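Local structure of MmeI (5HR4) at residues A[230-243]-A[254-268]. The protein is a type IIL restriction-modification enzyme that probably transfers a methyl group from S-adenosyl-L-methionine to the exocyclic amino group of adenine in DNA. Sequence-based numbering, arbitrary orientation.
Sequences NTLFYVLNTPEQKR and FPYINGKLFEEPLPP
L236, in the type I turn V235-T238 that follows the helical residues, fills the tight centre of this contact. Its CB lies over one face of the F262 ring, 17° off the normal. With CG anti to the carbonyl carbon (chi1 -63°) and chi2 at 167°, CD1 reaches F262 CE1 at 3.5 Å and CD2 packs on F254 CB, P255 O and I257 CG1. F233 CD1 meets the F262 ring at its edge, and one turn before L236, L232 CD1 sits almost centrally above the F254 ring, 3.7 Å from its centroid. The carbonyl of L236 accepts two backbone N-H groups, from I257 N at 2.8 Å and from N258 N at 3.1 Å, fixing the loop against the turn; beside them N258 ND2 gives N237 OD1 a weak bond. R243, extended from CG to NE, grips F254 O end-on with NH1 (2.7 Å) and NH2, while its NE bonds T238 O; V235 CG1 covers one guanidinium face. P239 CB stands over the Y256 ring face, 4.2 Å from its centroid, in a CH-pi contact. Toward solvent the contact thins: N230 ND2 reaches L266 O at 3.0 Å beside the exposed P268. F195 and R192 of helix 183-200 touch I257 and L266. The whole is a helix and its following turn packed against a returning loop, in the helicase spacer domain of MmeI, the F254 side chain about 12 Å from the bound calcium ion.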
loop_
_atom_site.group_PDB
_atom_site.type_symbol
_atom_site.label_atom_id
_atom_site.label_comp_id
_atom_site.label_asym_id
_atom_site.label_seq_id
_atom_site.Cartn_x
_atom_site.Cartn_y
_atom_site.Cartn_z
ATOM N N ASN A 230 10.256 -13.300 -36.657
ATOM C CA ASN A 230 11.674 -13.463 -36.331
ATOM C C ASN A 230 12.556 -12.675 -37.290
ATOM O O ASN A 230 13.512 -12.013 -36.858
ATOM C CB ASN A 230 12.052 -14.946 -36.342
ATOM C CG ASN A 230 13.409 -15.212 -35.694
ATOM O OD1 ASN A 230 14.446 -15.322 -36.376
ATOM N ND2 ASN A 230 13.410 -15.318 -34.369
ATOM N N THR A 231 12.244 -12.717 -38.593
ATOM C CA THR A 231 13.003 -11.913 -39.554
ATOM C C THR A 231 12.726 -10.432 -39.360
ATOM O O THR A 231 13.628 -9.598 -39.520
ATOM C CB THR A 231 12.678 -12.305 -41.000
ATOM O OG1 THR A 231 12.872 -13.709 -41.195
ATOM C CG2 THR A 231 13.589 -11.558 -41.965
ATOM N N LEU A 232 11.480 -10.082 -39.032
ATOM C CA LEU A 232 11.183 -8.689 -38.728
ATOM C C LEU A 232 12.068 -8.205 -37.591
ATOM O O LEU A 232 12.744 -7.174 -37.710
ATOM C CB LEU A 232 9.703 -8.520 -38.397
ATOM C CG LEU A 232 9.230 -7.125 -37.948
ATOM C CD1 LEU A 232 9.515 -5.991 -38.952
ATOM C CD2 LEU A 232 7.766 -7.187 -37.635
ATOM N N PHE A 233 12.140 -8.982 -36.505
ATOM C CA PHE A 233 13.013 -8.600 -35.398
ATOM C C PHE A 233 14.453 -8.453 -35.845
ATOM O O PHE A 233 15.189 -7.629 -35.291
ATOM C CB PHE A 233 12.942 -9.612 -34.264
ATOM C CG PHE A 233 11.657 -9.581 -33.495
ATOM C CD1 PHE A 233 10.768 -8.518 -33.625
ATOM C CD2 PHE A 233 11.346 -10.604 -32.626
ATOM C CE1 PHE A 233 9.588 -8.489 -32.902
ATOM C CE2 PHE A 233 10.169 -10.578 -31.899
ATOM C CZ PHE A 233 9.293 -9.520 -32.032
ATOM N N TYR A 234 14.887 -9.233 -36.835
ATOM C CA TYR A 234 16.259 -9.059 -37.290
ATOM C C TYR A 234 16.396 -7.789 -38.128
ATOM O O TYR A 234 17.369 -7.042 -37.967
ATOM C CB TYR A 234 16.754 -10.292 -38.060
ATOM C CG TYR A 234 17.961 -9.978 -38.914
ATOM C CD1 TYR A 234 19.250 -9.936 -38.373
ATOM C CD2 TYR A 234 17.809 -9.666 -40.265
ATOM C CE1 TYR A 234 20.352 -9.606 -39.178
ATOM C CE2 TYR A 234 18.896 -9.349 -41.064
ATOM C CZ TYR A 234 20.159 -9.323 -40.524
ATOM O OH TYR A 234 21.210 -8.997 -41.351
ATOM N N VAL A 235 15.425 -7.509 -39.009
ATOM C CA VAL A 235 15.502 -6.299 -39.829
ATOM C C VAL A 235 15.561 -5.060 -38.950
ATOM O O VAL A 235 16.457 -4.221 -39.098
ATOM C CB VAL A 235 14.324 -6.209 -40.814
ATOM C CG1 VAL A 235 14.287 -4.806 -41.429
ATOM C CG2 VAL A 235 14.455 -7.245 -41.898
ATOM N N LEU A 236 14.603 -4.917 -38.025
ATOM C CA LEU A 236 14.563 -3.756 -37.133
ATOM C C LEU A 236 15.871 -3.528 -36.369
ATOM O O LEU A 236 16.008 -2.474 -35.723
ATOM C CB LEU A 236 13.421 -3.906 -36.135
ATOM C CG LEU A 236 12.001 -3.962 -36.698
ATOM C CD1 LEU A 236 11.046 -4.419 -35.610
ATOM C CD2 LEU A 236 11.580 -2.592 -37.238
ATOM N N ASN A 237 16.822 -4.480 -36.411
ATOM C CA ASN A 237 18.145 -4.312 -35.814
ATOM C C ASN A 237 19.234 -4.098 -36.853
ATOM O O ASN A 237 20.394 -3.896 -36.476
ATOM C CB ASN A 237 18.522 -5.524 -34.952
ATOM C CG ASN A 237 19.589 -5.194 -33.880
ATOM O OD1 ASN A 237 19.585 -4.104 -33.268
ATOM N ND2 ASN A 237 20.502 -6.146 -33.644
ATOM N N THR A 238 18.889 -4.134 -38.142
ATOM C CA THR A 238 19.860 -4.080 -39.224
ATOM C C THR A 238 19.801 -2.715 -39.882
ATOM O O THR A 238 18.783 -2.390 -40.509
ATOM C CB THR A 238 19.590 -5.165 -40.268
ATOM O OG1 THR A 238 19.750 -6.463 -39.677
ATOM C CG2 THR A 238 20.553 -5.012 -41.438
ATOM N N PRO A 239 20.849 -1.901 -39.797
ATOM C CA PRO A 239 20.867 -0.644 -40.556
ATOM C C PRO A 239 20.659 -0.899 -42.040
ATOM O O PRO A 239 20.921 -1.989 -42.551
ATOM C CB PRO A 239 22.257 -0.067 -40.271
ATOM C CG PRO A 239 23.044 -1.198 -39.719
ATOM C CD PRO A 239 22.099 -2.131 -39.059
ATOM N N GLU A 240 20.157 0.120 -42.729
ATOM C CA GLU A 240 19.773 -0.058 -44.127
ATOM C C GLU A 240 20.968 -0.405 -45.003
ATOM O O GLU A 240 20.804 -1.060 -46.038
ATOM C CB GLU A 240 19.063 1.201 -44.627
ATOM C CG GLU A 240 17.941 1.609 -43.667
ATOM C CD GLU A 240 16.771 2.271 -44.359
ATOM O OE1 GLU A 240 17.013 3.152 -45.222
ATOM O OE2 GLU A 240 15.611 1.910 -44.031
ATOM N N GLN A 241 22.177 -0.007 -44.590
ATOM C CA GLN A 241 23.368 -0.306 -45.377
ATOM C C GLN A 241 23.747 -1.786 -45.336
ATOM O O GLN A 241 24.489 -2.245 -46.211
ATOM C CB GLN A 241 24.547 0.550 -44.893
ATOM N N LYS A 242 23.262 -2.542 -44.350
ATOM C CA LYS A 242 23.644 -3.942 -44.191
ATOM C C LYS A 242 22.508 -4.908 -44.516
ATOM O O LYS A 242 22.634 -6.107 -44.255
ATOM C CB LYS A 242 24.174 -4.188 -42.769
ATOM C CG LYS A 242 25.409 -3.350 -42.434
ATOM C CD LYS A 242 25.774 -3.374 -40.955
ATOM C CE LYS A 242 27.161 -2.743 -40.730
ATOM N NZ LYS A 242 27.518 -2.626 -39.279
ATOM N N ARG A 243 21.408 -4.423 -45.080
ATOM C CA ARG A 243 20.336 -5.304 -45.517
ATOM C C ARG A 243 20.654 -5.883 -46.886
ATOM O O ARG A 243 21.194 -5.196 -47.756
ATOM C CB ARG A 243 19.006 -4.558 -45.564
ATOM C CG ARG A 243 18.495 -4.140 -44.200
ATOM C CD ARG A 243 17.385 -3.055 -44.284
ATOM N NE ARG A 243 17.000 -2.619 -42.950
ATOM C CZ ARG A 243 15.861 -2.015 -42.632
ATOM N NH1 ARG A 243 14.939 -1.746 -43.551
ATOM N NH2 ARG A 243 15.641 -1.690 -41.371
ATOM N N PHE A 254 10.518 -1.323 -43.232
ATOM C CA PHE A 254 10.583 -1.069 -41.795
ATOM C C PHE A 254 11.898 -0.399 -41.432
ATOM O O PHE A 254 12.955 -0.811 -41.908
ATOM C CB PHE A 254 10.458 -2.367 -41.000
ATOM C CG PHE A 254 9.082 -2.930 -40.984
ATOM C CD1 PHE A 254 8.206 -2.612 -39.962
ATOM C CD2 PHE A 254 8.656 -3.764 -41.991
ATOM C CE1 PHE A 254 6.920 -3.124 -39.947
ATOM C CE2 PHE A 254 7.377 -4.281 -41.983
ATOM C CZ PHE A 254 6.505 -3.955 -40.962
ATOM N N PRO A 255 11.868 0.607 -40.574
ATOM C CA PRO A 255 13.098 1.350 -40.277
ATOM C C PRO A 255 14.031 0.529 -39.411
ATOM O O PRO A 255 13.628 -0.442 -38.772
ATOM C CB PRO A 255 12.587 2.575 -39.512
ATOM C CG PRO A 255 11.348 2.027 -38.770
ATOM C CD PRO A 255 10.734 1.023 -39.716
ATOM N N TYR A 256 15.280 0.968 -39.366
ATOM C CA TYR A 256 16.237 0.484 -38.375
ATOM C C TYR A 256 15.940 1.108 -37.007
ATOM O O TYR A 256 15.788 2.334 -36.890
ATOM C CB TYR A 256 17.655 0.811 -38.862
ATOM C CG TYR A 256 18.780 0.681 -37.855
ATOM C CD1 TYR A 256 19.138 -0.557 -37.318
ATOM C CD2 TYR A 256 19.522 1.800 -37.468
ATOM C CE1 TYR A 256 20.188 -0.667 -36.396
ATOM C CE2 TYR A 256 20.567 1.701 -36.552
ATOM C CZ TYR A 256 20.905 0.469 -36.017
ATOM O OH TYR A 256 21.951 0.387 -35.096
ATOM N N ILE A 257 15.835 0.268 -35.967
ATOM C CA ILE A 257 15.451 0.723 -34.630
ATOM C C ILE A 257 16.589 0.542 -33.611
ATOM O O ILE A 257 16.908 1.464 -32.852
ATOM C CB ILE A 257 14.162 0.014 -34.158
ATOM C CG1 ILE A 257 13.046 0.227 -35.176
ATOM C CG2 ILE A 257 13.719 0.547 -32.814
ATOM C CD1 ILE A 257 12.414 1.607 -35.046
ATOM N N ASN A 258 17.155 -0.661 -33.531
ATOM C CA ASN A 258 18.370 -0.993 -32.751
ATOM C C ASN A 258 18.088 -0.811 -31.268
ATOM O O ASN A 258 17.022 -1.214 -30.779
ATOM C CB ASN A 258 19.528 -0.196 -33.203
ATOM C CG ASN A 258 20.841 -0.652 -32.575
ATOM O OD1 ASN A 258 21.824 0.100 -32.613
ATOM N ND2 ASN A 258 20.878 -1.893 -32.008
ATOM N N GLY A 259 19.030 -0.234 -30.518
ATOM C CA GLY A 259 18.803 -0.112 -29.092
ATOM C C GLY A 259 18.846 -1.457 -28.390
ATOM O O GLY A 259 18.642 -2.485 -29.038
ATOM N N LYS A 260 19.095 -1.470 -27.070
ATOM C CA LYS A 260 19.006 -2.691 -26.260
ATOM C C LYS A 260 17.739 -3.506 -26.526
ATOM O O LYS A 260 17.677 -4.687 -26.173
ATOM C CB LYS A 260 19.075 -2.312 -24.774
ATOM C CG LYS A 260 19.400 -3.457 -23.815
ATOM C CD LYS A 260 19.191 -3.004 -22.372
ATOM C CE LYS A 260 19.126 -4.193 -21.425
ATOM N NZ LYS A 260 18.764 -3.797 -20.032
ATOM N N LEU A 261 16.731 -2.908 -27.145
ATOM C CA LEU A 261 15.458 -3.581 -27.349
ATOM C C LEU A 261 15.521 -4.604 -28.461
ATOM O O LEU A 261 14.780 -5.584 -28.408
ATOM C CB LEU A 261 14.355 -2.555 -27.646
ATOM C CG LEU A 261 12.954 -3.003 -28.100
ATOM C CD1 LEU A 261 12.291 -3.909 -27.079
ATOM C CD2 LEU A 261 12.064 -1.801 -28.387
ATOM N N PHE A 262 16.385 -4.435 -29.464
ATOM C CA PHE A 262 16.351 -5.343 -30.610
ATOM C C PHE A 262 17.660 -6.101 -30.839
ATOM O O PHE A 262 17.798 -6.808 -31.859
ATOM C CB PHE A 262 15.930 -4.573 -31.868
ATOM C CG PHE A 262 14.455 -4.323 -31.925
ATOM C CD1 PHE A 262 13.590 -5.332 -32.319
ATOM C CD2 PHE A 262 13.921 -3.104 -31.516
ATOM C CE1 PHE A 262 12.205 -5.124 -32.339
ATOM C CE2 PHE A 262 12.541 -2.893 -31.529
ATOM C CZ PHE A 262 11.680 -3.910 -31.940
ATOM N N GLU A 263 18.606 -6.012 -29.897
ATOM C CA GLU A 263 19.944 -6.515 -30.157
ATOM C C GLU A 263 20.027 -8.023 -30.018
ATOM O O GLU A 263 20.839 -8.655 -30.703
ATOM C CB GLU A 263 20.941 -5.838 -29.223
ATOM C CG GLU A 263 20.925 -6.295 -27.795
ATOM C CD GLU A 263 21.999 -5.572 -26.994
ATOM O OE1 GLU A 263 22.795 -4.846 -27.636
ATOM O OE2 GLU A 263 22.049 -5.714 -25.746
ATOM N N GLU A 264 19.185 -8.629 -29.160
ATOM C CA GLU A 264 19.363 -10.042 -28.875
ATOM C C GLU A 264 18.549 -10.892 -29.837
ATOM O O GLU A 264 17.340 -10.691 -29.961
ATOM C CB GLU A 264 18.955 -10.367 -27.452
ATOM C CG GLU A 264 19.135 -11.825 -27.125
ATOM C CD GLU A 264 18.629 -12.188 -25.744
ATOM O OE1 GLU A 264 18.034 -11.303 -25.089
ATOM O OE2 GLU A 264 18.826 -13.356 -25.316
ATOM N N PRO A 265 19.162 -11.854 -30.522
ATOM C CA PRO A 265 18.366 -12.818 -31.286
ATOM C C PRO A 265 17.554 -13.691 -30.334
ATOM O O PRO A 265 17.995 -14.016 -29.228
ATOM C CB PRO A 265 19.430 -13.627 -32.044
ATOM C CG PRO A 265 20.586 -13.633 -31.100
ATOM C CD PRO A 265 20.589 -12.235 -30.488
ATOM N N LEU A 266 16.354 -14.058 -30.768
ATOM C CA LEU A 266 15.427 -14.777 -29.917
ATOM C C LEU A 266 14.985 -16.039 -30.633
ATOM O O LEU A 266 14.808 -16.018 -31.861
ATOM C CB LEU A 266 14.181 -13.939 -29.587
ATOM C CG LEU A 266 14.290 -12.907 -28.479
ATOM C CD1 LEU A 266 12.970 -12.150 -28.345
ATOM C CD2 LEU A 266 14.692 -13.557 -27.154
ATOM N N PRO A 267 14.781 -17.134 -29.904
ATOM C CA PRO A 267 14.195 -18.320 -30.515
ATOM C C PRO A 267 12.871 -17.961 -31.156
ATOM O O PRO A 267 12.148 -17.093 -30.642
ATOM C CB PRO A 267 14.002 -19.279 -29.328
ATOM C CG PRO A 267 14.036 -18.422 -28.119
ATOM C CD PRO A 267 14.936 -17.275 -28.446
ATOM N N PRO A 268 12.542 -18.563 -32.297
ATOM C CA PRO A 268 11.230 -18.318 -32.907
ATOM C C PRO A 268 10.124 -19.022 -32.135
ATOM O O PRO A 268 10.314 -20.108 -31.580
ATOM C CB PRO A 268 11.379 -18.895 -34.316
ATOM C CG PRO A 268 12.405 -20.010 -34.139
ATOM C CD PRO A 268 13.325 -19.590 -33.014
#